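PDB 3VW5: cellobiose 2-epimerase, which catalyses the reversible epimerization of cellobiose to 4-O-beta-D-glucosyl-D-mannose, acting on an unmodified sugar. Local coordinates for residues 338-343 with 347-352; 3-8 with 331-336; 283-288 with 353-358; 55-60 with 70-75. The protein carries 2 engineered substitutions. All blocks are in the same frame, centred on the assembly; numbering follows the deposited sequence.

Overall arrangement
Contacts 1, 2 and 3 form one group on the same side of the centre of this (alpha/alpha)6 barrel, whereas contact 4 stands apart. Helix 323-340 serves both contact 1 and contact 2, whose centres are about 13 Å apart; W349 packs on I336, and I341 N probably bonds to I336 O. Contact 3 lies about 13 Å from contact 1, centre to centre, and touches it through V353 and H357. It also meets contact 2, about 16 Å away between centres, where S331 OG probably bonds to G286 O. Contact 4 touches none of them; its nearest atoms lie about 8 Å from contacts 1 and 2 and about 19 Å from contact 3.

Contact 1 (338-343 with 347-352); sequences EYIIDK and GEWYSE
W349 and Y350 each offer a ring face to the 338-343 segment. I341 CG1 lies over one face of the W349 indole, off-centre and above its five-membered ring, 4.0 Å from that centroid in a CH-pi contact; I340 CG2 comes within 3.8 Å of W349 CE3 at a slant. Over one face of Y350 lies the carboxylate of D342, stacked near the rim with its plane turned 27° from the ring, while I340 O sits at the ring's edge. CG of D342 is anti to the backbone N (chi1 -153°), which carries the carboxylate across the phenol. A water receives the N-H of K343, donates to D342 OD1 and bonds with Y350 OH at 2.9 Å, tying the carboxylate to the phenol oxygen. D342 OD2 also forms a salt bridge with R344, and W349 NE1 bonds to E9 of helix 2-19. Two main-chain bonds flank these side chains: Y350 N donates to I340 O at 2.8 Å, and D342 N donates to E348 O at 2.8 Å. Within its own segment, E348 takes the amide of W349 on OE1, and that same carboxylate is paired with K370. The two backbones thus run side by side in opposite senses. It is a chain reversal following helix 323-340, closed by a single antiparallel bridge, I341 to W349, and turning the polypeptide back toward strand 352-353 within the (alpha/alpha)6 barrel.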
# COMPACT_ATOMS: atom_id res chain seq x y z
N GLU A 338 -21.58 -3.81 -4.84
CA GLU A 338 -22.65 -4.57 -4.25
C GLU A 338 -22.41 -4.95 -2.79
O GLU A 338 -23.32 -4.88 -1.96
CB GLU A 338 -22.95 -5.81 -5.07
CG GLU A 338 -24.35 -6.35 -4.84
CD GLU A 338 -24.75 -7.43 -5.83
OE1 GLU A 338 -25.72 -8.20 -5.55
OE2 GLU A 338 -24.08 -7.51 -6.90
N TYR A 339 -21.17 -5.32 -2.48
CA TYR A 339 -20.87 -6.02 -1.23
C TYR A 339 -19.83 -5.39 -0.34
O TYR A 339 -19.78 -5.71 0.84
CB TYR A 339 -20.36 -7.41 -1.56
CG TYR A 339 -21.33 -8.25 -2.33
CD1 TYR A 339 -22.65 -8.42 -1.87
CD2 TYR A 339 -20.95 -8.88 -3.50
CE1 TYR A 339 -23.54 -9.22 -2.57
CE2 TYR A 339 -21.83 -9.67 -4.20
CZ TYR A 339 -23.12 -9.84 -3.74
OH TYR A 339 -24.00 -10.64 -4.44
N ILE A 340 -18.96 -4.54 -0.89
CA ILE A 340 -17.84 -4.02 -0.12
C ILE A 340 -18.04 -2.58 0.35
O ILE A 340 -17.65 -2.21 1.45
CB ILE A 340 -16.55 -4.10 -0.94
CG1 ILE A 340 -16.18 -5.56 -1.18
CG2 ILE A 340 -15.43 -3.39 -0.22
CD1 ILE A 340 -15.82 -6.31 0.09
N ILE A 341 -18.66 -1.76 -0.49
CA ILE A 341 -18.96 -0.38 -0.15
C ILE A 341 -20.10 -0.29 0.88
O ILE A 341 -21.17 -0.86 0.67
CB ILE A 341 -19.34 0.41 -1.42
CG1 ILE A 341 -18.14 0.52 -2.35
CG2 ILE A 341 -19.83 1.80 -1.07
CD1 ILE A 341 -18.45 1.23 -3.64
N ASP A 342 -19.86 0.43 1.97
CA ASP A 342 -20.84 0.61 3.03
C ASP A 342 -21.93 1.62 2.62
O ASP A 342 -21.61 2.70 2.10
CB ASP A 342 -20.13 1.14 4.28
CG ASP A 342 -20.84 0.78 5.58
OD1 ASP A 342 -22.07 0.52 5.56
OD2 ASP A 342 -20.17 0.77 6.63
N LYS A 343 -23.19 1.26 2.85
CA LYS A 343 -24.32 2.15 2.57
C LYS A 343 -24.87 2.79 3.85
O LYS A 343 -25.77 3.63 3.81
CB LYS A 343 -25.44 1.41 1.83
CG LYS A 343 -25.10 0.99 0.40
CD LYS A 343 -24.34 -0.35 0.35
CE LYS A 343 -23.98 -0.72 -1.09
NZ LYS A 343 -23.07 -1.91 -1.21
N GLY A 347 -20.28 5.43 6.90
CA GLY A 347 -19.14 4.55 6.79
C GLY A 347 -18.56 4.68 5.40
O GLY A 347 -19.02 5.52 4.62
N GLU A 348 -17.55 3.87 5.08
CA GLU A 348 -16.96 3.93 3.75
C GLU A 348 -16.91 2.57 3.05
O GLU A 348 -17.82 2.25 2.29
CB GLU A 348 -15.61 4.67 3.73
CG GLU A 348 -14.50 4.06 4.56
CD GLU A 348 -13.38 3.48 3.70
OE1 GLU A 348 -13.28 2.23 3.64
OE2 GLU A 348 -12.59 4.26 3.09
N TRP A 349 -15.85 1.81 3.27
CA TRP A 349 -15.78 0.45 2.74
C TRP A 349 -15.67 -0.51 3.92
O TRP A 349 -14.95 -0.24 4.87
CB TRP A 349 -14.56 0.25 1.82
CG TRP A 349 -14.62 0.95 0.49
CD1 TRP A 349 -15.33 2.09 0.18
CD2 TRP A 349 -13.96 0.55 -0.72
NE1 TRP A 349 -15.14 2.41 -1.14
CE2 TRP A 349 -14.31 1.49 -1.72
CE3 TRP A 349 -13.10 -0.50 -1.06
CZ2 TRP A 349 -13.82 1.41 -3.04
CZ3 TRP A 349 -12.62 -0.59 -2.37
CH2 TRP A 349 -12.98 0.37 -3.34
N TYR A 350 -16.39 -1.62 3.86
CA TYR A 350 -16.16 -2.69 4.82
C TYR A 350 -14.76 -3.27 4.64
O TYR A 350 -14.29 -3.44 3.51
CB TYR A 350 -17.17 -3.81 4.64
CG TYR A 350 -18.57 -3.46 5.05
CD1 TYR A 350 -18.95 -3.47 6.39
CD2 TYR A 350 -19.53 -3.15 4.10
CE1 TYR A 350 -20.24 -3.17 6.77
CE2 TYR A 350 -20.82 -2.84 4.46
CZ TYR A 350 -21.18 -2.86 5.79
OH TYR A 350 -22.46 -2.58 6.15
N SER A 351 -14.11 -3.57 5.75
CA SER A 351 -12.81 -4.24 5.77
C SER A 351 -12.82 -5.63 5.10
O SER A 351 -12.02 -5.89 4.18
CB SER A 351 -12.34 -4.38 7.22
OG SER A 351 -10.99 -4.75 7.28
N GLU A 352 -13.71 -6.51 5.55
CA GLU A 352 -13.74 -7.91 5.10
C GLU A 352 -15.16 -8.45 4.90
O GLU A 352 -16.01 -8.39 5.80
CB GLU A 352 -12.96 -8.81 6.07
CG GLU A 352 -11.44 -8.63 6.01
CD GLU A 352 -10.67 -9.45 7.05
OE1 GLU A 352 -11.29 -10.19 7.84
OE2 GLU A 352 -9.42 -9.36 7.08
O HOH W 1 -23.96 -1.05 4.15

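Contact 2 (3-8 with 331-336); sequences ISEIRQ and SVWENI
E5 reaches across to W333 with its extended carboxylate arm, and OE1 accepts the indole N-H: W333 NE1 lies 3.0 Å from E5 OE1, with the N-H pointing almost straight at it (163°). The oxygen sits at the edge of the indole, in the ring plane, and the bond would restrain the rotation of the ring. E5 CB lies 4.1 Å from both W333 NE1 and W333 CZ2. E5 OE1 has a second partner in K337, which also pairs with E334 OE2, while E334 OE1 is salt-bridged to K330; these lysines probably offset the closeness of the two carboxylates, E5 OE1 and E334 OE1 being 4.3 Å apart. The contact joins the first helix of the chain, 2-19, to helix 323-340, the last but one, in this (alpha/alpha)6 barrel, the local axes 11.8 Å apart and inclined by 41°; at this separation the large W333 side chain spans the gap. One residue on, I6 covers a face of the indole. Its CG1 is centred over the six-membered ring, 3.4 Å from the centroid, a CH-pi contact, and CD1 continues over the shared bond to within 3.9 Å of W333 CD2. W333 CG is anti to its backbone N (chi1 168°), which sets the ring against helix 2-19, where M2 and E9 also touch it. I6 also packs on C379 and V382 of helix 373-385.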
# COMPACT_ATOMS: atom_id res chain seq x y z
N ILE A 3 -15.34 4.33 -15.19
CA ILE A 3 -14.54 5.45 -14.70
C ILE A 3 -15.40 6.49 -14.00
O ILE A 3 -15.03 7.01 -12.95
CB ILE A 3 -13.70 6.13 -15.80
CG1 ILE A 3 -12.72 5.14 -16.41
CG2 ILE A 3 -12.95 7.32 -15.21
CD1 ILE A 3 -11.83 5.75 -17.46
N SER A 4 -16.56 6.78 -14.58
CA SER A 4 -17.44 7.81 -14.04
C SER A 4 -17.93 7.43 -12.64
O SER A 4 -18.00 8.27 -11.74
CB SER A 4 -18.61 8.05 -15.00
OG SER A 4 -19.84 8.11 -14.30
N GLU A 5 -18.25 6.15 -12.47
CA GLU A 5 -18.74 5.64 -11.19
C GLU A 5 -17.66 5.70 -10.11
O GLU A 5 -17.90 6.14 -8.98
CB GLU A 5 -19.25 4.20 -11.33
CG GLU A 5 -20.38 4.04 -12.34
CD GLU A 5 -20.71 2.58 -12.64
OE1 GLU A 5 -20.07 1.69 -12.04
OE2 GLU A 5 -21.60 2.33 -13.48
N ILE A 6 -16.46 5.26 -10.49
CA ILE A 6 -15.36 5.23 -9.54
C ILE A 6 -14.96 6.64 -9.12
O ILE A 6 -14.70 6.88 -7.93
CB ILE A 6 -14.17 4.42 -10.10
CG1 ILE A 6 -14.44 2.92 -9.92
CG2 ILE A 6 -12.88 4.81 -9.42
CD1 ILE A 6 -13.54 2.04 -10.74
N ARG A 7 -14.95 7.56 -10.07
CA ARG A 7 -14.63 8.95 -9.79
C ARG A 7 -15.62 9.52 -8.78
O ARG A 7 -15.26 10.32 -7.91
CB ARG A 7 -14.64 9.78 -11.08
CG ARG A 7 -14.09 11.20 -10.93
CD ARG A 7 -14.13 11.98 -12.25
NE ARG A 7 -12.83 12.54 -12.65
CZ ARG A 7 -12.34 13.69 -12.19
NH1 ARG A 7 -13.03 14.40 -11.29
NH2 ARG A 7 -11.15 14.15 -12.62
N GLN A 8 -16.87 9.07 -8.89
CA GLN A 8 -17.93 9.48 -7.97
C GLN A 8 -17.72 8.92 -6.57
O GLN A 8 -17.92 9.61 -5.55
CB GLN A 8 -19.27 9.00 -8.49
CG GLN A 8 -20.13 10.09 -9.05
CD GLN A 8 -21.57 9.97 -8.58
OE1 GLN A 8 -21.82 9.74 -7.40
NE2 GLN A 8 -22.51 10.09 -9.51
N SER A 331 -15.79 -6.75 -13.18
CA SER A 331 -16.39 -7.73 -12.32
C SER A 331 -16.03 -7.41 -10.86
O SER A 331 -16.91 -7.34 -9.99
CB SER A 331 -15.90 -9.12 -12.73
OG SER A 331 -16.60 -10.14 -12.05
N VAL A 332 -14.75 -7.20 -10.60
CA VAL A 332 -14.31 -6.92 -9.24
C VAL A 332 -14.94 -5.62 -8.75
O VAL A 332 -15.43 -5.53 -7.63
CB VAL A 332 -12.78 -6.83 -9.14
CG1 VAL A 332 -12.36 -6.35 -7.76
CG2 VAL A 332 -12.18 -8.18 -9.43
N TRP A 333 -14.92 -4.61 -9.61
CA TRP A 333 -15.57 -3.35 -9.26
C TRP A 333 -17.07 -3.51 -9.00
O TRP A 333 -17.60 -3.02 -7.99
CB TRP A 333 -15.31 -2.30 -10.33
CG TRP A 333 -16.16 -1.10 -10.21
CD1 TRP A 333 -17.03 -0.62 -11.13
CD2 TRP A 333 -16.21 -0.20 -9.09
NE1 TRP A 333 -17.63 0.52 -10.66
CE2 TRP A 333 -17.15 0.80 -9.41
CE3 TRP A 333 -15.56 -0.15 -7.85
CZ2 TRP A 333 -17.45 1.84 -8.53
CZ3 TRP A 333 -15.85 0.88 -6.99
CH2 TRP A 333 -16.80 1.87 -7.33
N GLU A 334 -17.77 -4.21 -9.89
CA GLU A 334 -19.20 -4.45 -9.71
C GLU A 334 -19.45 -5.04 -8.33
O GLU A 334 -20.40 -4.65 -7.63
CB GLU A 334 -19.78 -5.34 -10.82
CG GLU A 334 -19.85 -4.66 -12.19
CD GLU A 334 -20.81 -3.45 -12.23
OE1 GLU A 334 -20.55 -2.50 -13.03
OE2 GLU A 334 -21.82 -3.46 -11.47
N ASN A 335 -18.59 -5.96 -7.91
CA ASN A 335 -18.75 -6.61 -6.62
C ASN A 335 -18.29 -5.77 -5.42
O ASN A 335 -18.80 -5.94 -4.32
CB ASN A 335 -18.12 -8.00 -6.63
CG ASN A 335 -18.90 -8.96 -7.49
OD1 ASN A 335 -19.84 -9.61 -7.03
ND2 ASN A 335 -18.54 -9.05 -8.76
N ILE A 336 -17.34 -4.87 -5.64
CA ILE A 336 -17.03 -3.86 -4.64
C ILE A 336 -18.30 -3.03 -4.33
O ILE A 336 -18.64 -2.80 -3.17
CB ILE A 336 -15.89 -2.93 -5.10
CG1 ILE A 336 -14.56 -3.68 -5.09
CG2 ILE A 336 -15.79 -1.70 -4.22
CD1 ILE A 336 -13.44 -2.89 -5.72

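Contact 3 (283-288 with 353-358); sequences LEDGAL and VTFDHT
E284 extends from strand 283-284 across the end of the F355 ring. From CB the chain is extended, CG being anti to the backbone N (chi1 178°), and the successive atoms pass the ring: CG lies 3.8 Å from F355 CE1, CD is 4.0 Å from the same atom, and at the tip OE1 comes to 3.6 Å from F355 CZ. The chain crosses the ring at about a right angle, with the carboxylate turned 72° against it. Next along, D285 CB approaches F355 CZ to 3.7 Å, so both residues share the far end of the phenyl group. D285 OD1 lies 4.4 Å from H357 NE2. No hydrogen bond joins the two segments; carboxylate oxygens as well as CH2 groups make van der Waals contact with the ring. Each partner sits on a tight turn: E284 to A287 form a type I' turn between strands, with D285 and G286 at positive phi, while T354 to H357 make a type I turn whose T354 OG1 accepts the amide of T358 at 3.1 Å. The F355 ring also has a cation-pi partner in K299, and H357 stacks on Y339. The hairpin of strands 283-284 and 287-293 packs L283 against S328 and V332 of helix 323-340, and the turn T354 to H357 follows strand 352-353, where V353 is backbone-bonded to R301 of strand 296-302.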
# COMPACT_ATOMS: atom_id res chain seq x y z
N LEU A 283 -9.67 -15.43 -9.11
CA LEU A 283 -10.94 -14.80 -9.43
C LEU A 283 -12.05 -15.85 -9.39
O LEU A 283 -11.99 -16.86 -10.09
CB LEU A 283 -10.87 -14.13 -10.79
CG LEU A 283 -11.98 -13.14 -11.17
CD1 LEU A 283 -12.09 -12.00 -10.16
CD2 LEU A 283 -11.75 -12.61 -12.59
N GLU A 284 -13.06 -15.63 -8.56
CA GLU A 284 -14.09 -16.62 -8.35
C GLU A 284 -15.38 -15.95 -7.92
O GLU A 284 -15.40 -15.16 -6.96
CB GLU A 284 -13.65 -17.65 -7.31
CG GLU A 284 -14.68 -18.72 -6.99
CD GLU A 284 -14.14 -19.81 -6.09
OE1 GLU A 284 -14.95 -20.57 -5.48
OE2 GLU A 284 -12.90 -19.93 -5.99
N ASP A 285 -16.46 -16.25 -8.64
CA ASP A 285 -17.74 -15.61 -8.39
C ASP A 285 -17.53 -14.11 -8.51
O ASP A 285 -18.12 -13.32 -7.77
CB ASP A 285 -18.29 -16.00 -7.01
CG ASP A 285 -19.80 -15.86 -6.91
OD1 ASP A 285 -20.33 -15.81 -5.76
OD2 ASP A 285 -20.46 -15.79 -7.97
N GLY A 286 -16.64 -13.74 -9.43
CA GLY A 286 -16.47 -12.35 -9.84
C GLY A 286 -15.69 -11.46 -8.90
O GLY A 286 -15.63 -10.24 -9.11
N ALA A 287 -15.10 -12.05 -7.87
CA ALA A 287 -14.28 -11.31 -6.91
C ALA A 287 -12.99 -12.09 -6.62
O ALA A 287 -12.89 -13.28 -6.93
CB ALA A 287 -15.06 -11.02 -5.62
N LEU A 288 -12.00 -11.39 -6.07
CA LEU A 288 -10.70 -11.99 -5.81
C LEU A 288 -10.68 -12.66 -4.44
O LEU A 288 -11.04 -12.05 -3.42
CB LEU A 288 -9.63 -10.91 -5.85
CG LEU A 288 -8.52 -10.95 -6.90
CD1 LEU A 288 -7.19 -11.29 -6.24
CD2 LEU A 288 -8.82 -11.90 -8.06
N VAL A 353 -15.42 -9.00 3.72
CA VAL A 353 -16.71 -9.63 3.47
C VAL A 353 -16.52 -11.07 2.99
O VAL A 353 -15.73 -11.31 2.08
CB VAL A 353 -17.54 -8.87 2.44
CG1 VAL A 353 -18.89 -9.55 2.27
CG2 VAL A 353 -17.73 -7.44 2.87
N THR A 354 -17.26 -12.00 3.60
CA THR A 354 -17.21 -13.43 3.25
C THR A 354 -17.65 -13.71 1.82
O THR A 354 -18.30 -12.89 1.17
CB THR A 354 -18.12 -14.31 4.18
OG1 THR A 354 -19.49 -14.03 3.91
CG2 THR A 354 -17.81 -14.10 5.66
N PHE A 355 -17.29 -14.90 1.34
CA PHE A 355 -17.67 -15.37 0.02
C PHE A 355 -19.19 -15.35 -0.16
O PHE A 355 -19.71 -15.23 -1.28
CB PHE A 355 -17.14 -16.78 -0.17
CG PHE A 355 -17.26 -17.29 -1.56
CD1 PHE A 355 -16.30 -16.97 -2.51
CD2 PHE A 355 -18.31 -18.12 -1.92
CE1 PHE A 355 -16.38 -17.45 -3.79
CE2 PHE A 355 -18.41 -18.59 -3.21
CZ PHE A 355 -17.44 -18.26 -4.15
N ASP A 356 -19.89 -15.47 0.97
CA ASP A 356 -21.35 -15.46 1.01
C ASP A 356 -21.94 -14.10 1.36
O ASP A 356 -23.14 -14.00 1.63
CB ASP A 356 -21.86 -16.52 1.98
CG ASP A 356 -22.02 -17.88 1.32
OD1 ASP A 356 -22.18 -17.93 0.07
OD2 ASP A 356 -22.01 -18.92 2.05
N HIS A 357 -21.08 -13.09 1.40
CA HIS A 357 -21.50 -11.70 1.31
C HIS A 357 -21.91 -11.07 2.63
O HIS A 357 -22.67 -10.11 2.66
CB HIS A 357 -22.62 -11.52 0.28
CG HIS A 357 -22.28 -12.05 -1.07
ND1 HIS A 357 -23.16 -12.80 -1.81
CD2 HIS A 357 -21.15 -11.94 -1.80
CE1 HIS A 357 -22.59 -13.13 -2.97
NE2 HIS A 357 -21.37 -12.62 -2.98
N THR A 358 -21.40 -11.61 3.72
CA THR A 358 -21.69 -10.97 4.99
C THR A 358 -20.41 -10.44 5.61
O THR A 358 -19.38 -11.12 5.64
CB THR A 358 -22.59 -11.85 5.92
OG1 THR A 358 -21.95 -12.10 7.17
CG2 THR A 358 -22.98 -13.14 5.24

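Contact 4 (55-60 with 70-75); sequences WFYSNA and LDNAKH
N72 lays its CB squarely over the ring of Y57, 3.5 Å from the centroid and only 5° off the normal, a CH-pi contact. Beyond it the amide lies obliquely over the ring's outer end, ND2 3.6 Å from Y57 CZ, its plane turned 52° from the phenol. The amide oxygen is held from outside by R22, and the Y57 hydroxyl bonds to N19 of helix 2-19, so N72 OD1 and Y57 OH both find partners outside the two segments. The other face of the phenol rests on F56 CD2, so the ring is sandwiched between its own helix and N72. Helices 47-64 and 67-84, consecutive in the (alpha/alpha)6 barrel and linked by a very short loop, form an antiparallel alpha hairpin here, the segments 55-60 and 70-75 running 155° apart with their local axes 7.8 Å from each other. A73 comes next, and it is at the closest approach of the backbones, its CA 4.8 Å from that of Y57. Its methyl CB meets Y57 CB at 3.6 Å and S58 OG at 3.7 Å, while the A73 amide N lies 3.4 Å from Y57 CB. The small side chain of A73 is consistent with so close an approach. S58 turns its hydroxyl back to L54 O, one turn earlier in its own helix, and its side chain also touches Y122 and A125 of helix 109-126.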
# COMPACT_ATOMS: atom_id res chain seq x y z
N TRP A 55 -0.17 10.36 1.84
CA TRP A 55 -0.08 9.97 0.45
C TRP A 55 -1.39 10.23 -0.29
O TRP A 55 -1.41 10.69 -1.42
CB TRP A 55 0.34 8.49 0.27
CG TRP A 55 0.39 8.15 -1.20
CD1 TRP A 55 1.46 8.27 -2.03
CD2 TRP A 55 -0.71 7.71 -2.02
NE1 TRP A 55 1.12 7.90 -3.30
CE2 TRP A 55 -0.21 7.56 -3.33
CE3 TRP A 55 -2.06 7.42 -1.77
CZ2 TRP A 55 -1.02 7.15 -4.39
CZ3 TRP A 55 -2.85 7.01 -2.83
CH2 TRP A 55 -2.33 6.88 -4.12
N PHE A 56 -2.49 9.91 0.38
CA PHE A 56 -3.80 9.96 -0.24
C PHE A 56 -4.23 11.37 -0.58
O PHE A 56 -4.69 11.64 -1.70
CB PHE A 56 -4.84 9.35 0.68
CG PHE A 56 -6.25 9.66 0.28
CD1 PHE A 56 -6.82 9.02 -0.79
CD2 PHE A 56 -6.99 10.59 0.98
CE1 PHE A 56 -8.10 9.29 -1.17
CE2 PHE A 56 -8.29 10.86 0.62
CZ PHE A 56 -8.85 10.21 -0.46
N TYR A 57 -4.11 12.28 0.38
CA TYR A 57 -4.51 13.65 0.11
C TYR A 57 -3.59 14.28 -0.91
O TYR A 57 -4.06 14.92 -1.86
CB TYR A 57 -4.59 14.47 1.39
CG TYR A 57 -5.91 14.28 2.10
CD1 TYR A 57 -7.12 14.57 1.46
CD2 TYR A 57 -5.95 13.80 3.40
CE1 TYR A 57 -8.32 14.41 2.10
CE2 TYR A 57 -7.16 13.62 4.05
CZ TYR A 57 -8.34 13.93 3.39
OH TYR A 57 -9.54 13.75 4.04
N SER A 58 -2.29 14.08 -0.74
CA SER A 58 -1.34 14.61 -1.71
C SER A 58 -1.74 14.19 -3.13
O SER A 58 -1.76 15.00 -4.05
CB SER A 58 0.11 14.24 -1.36
OG SER A 58 0.45 14.58 -0.02
N ASN A 59 -2.11 12.92 -3.31
CA ASN A 59 -2.45 12.43 -4.65
C ASN A 59 -3.84 12.80 -5.14
O ASN A 59 -4.08 12.93 -6.35
CB ASN A 59 -2.24 10.92 -4.74
CG ASN A 59 -0.80 10.57 -5.00
OD1 ASN A 59 -0.40 10.34 -6.15
ND2 ASN A 59 0.01 10.57 -3.94
N ALA A 60 -4.77 12.95 -4.20
CA ALA A 60 -6.12 13.36 -4.53
C ALA A 60 -6.07 14.80 -5.02
O ALA A 60 -6.77 15.20 -5.96
CB ALA A 60 -7.03 13.25 -3.31
N LEU A 70 -5.19 19.65 -0.48
CA LEU A 70 -3.82 19.99 -0.11
C LEU A 70 -3.71 20.46 1.33
O LEU A 70 -2.70 20.23 1.98
CB LEU A 70 -3.21 21.02 -1.04
CG LEU A 70 -1.69 21.23 -0.84
CD1 LEU A 70 -0.89 20.02 -1.26
CD2 LEU A 70 -1.20 22.46 -1.59
N ASP A 71 -4.73 21.12 1.84
CA ASP A 71 -4.71 21.56 3.23
C ASP A 71 -4.74 20.36 4.19
O ASP A 71 -4.03 20.34 5.21
CB ASP A 71 -5.86 22.55 3.52
CG ASP A 71 -5.72 23.24 4.88
OD1 ASP A 71 -4.57 23.43 5.35
OD2 ASP A 71 -6.75 23.59 5.49
N ASN A 72 -5.55 19.35 3.86
CA ASN A 72 -5.59 18.10 4.61
C ASN A 72 -4.29 17.30 4.52
O ASN A 72 -3.80 16.78 5.52
CB ASN A 72 -6.77 17.25 4.14
CG ASN A 72 -8.10 17.72 4.72
OD1 ASN A 72 -8.14 18.37 5.77
ND2 ASN A 72 -9.18 17.40 4.03
N ALA A 73 -3.75 17.20 3.30
CA ALA A 73 -2.41 16.67 3.14
C ALA A 73 -1.47 17.38 4.11
O ALA A 73 -0.80 16.73 4.93
CB ALA A 73 -1.92 16.81 1.71
N LYS A 74 -1.43 18.70 4.04
CA LYS A 74 -0.52 19.44 4.90
C LYS A 74 -0.74 19.18 6.38
O LYS A 74 0.21 19.14 7.15
CB LYS A 74 -0.55 20.95 4.60
CG LYS A 74 0.34 21.77 5.54
CD LYS A 74 0.31 23.25 5.19
CE LYS A 74 0.65 24.10 6.42
NZ LYS A 74 -0.19 25.34 6.48
N HIS A 75 -1.99 18.97 6.78
CA HIS A 75 -2.32 18.69 8.18
C HIS A 75 -1.68 17.41 8.65
O HIS A 75 -1.12 17.35 9.75
CB HIS A 75 -3.84 18.61 8.39
CG HIS A 75 -4.25 18.41 9.83
ND1 HIS A 75 -4.12 19.40 10.78
CD2 HIS A 75 -4.77 17.34 10.47
CE1 HIS A 75 -4.55 18.94 11.94
NE2 HIS A 75 -4.95 17.70 11.78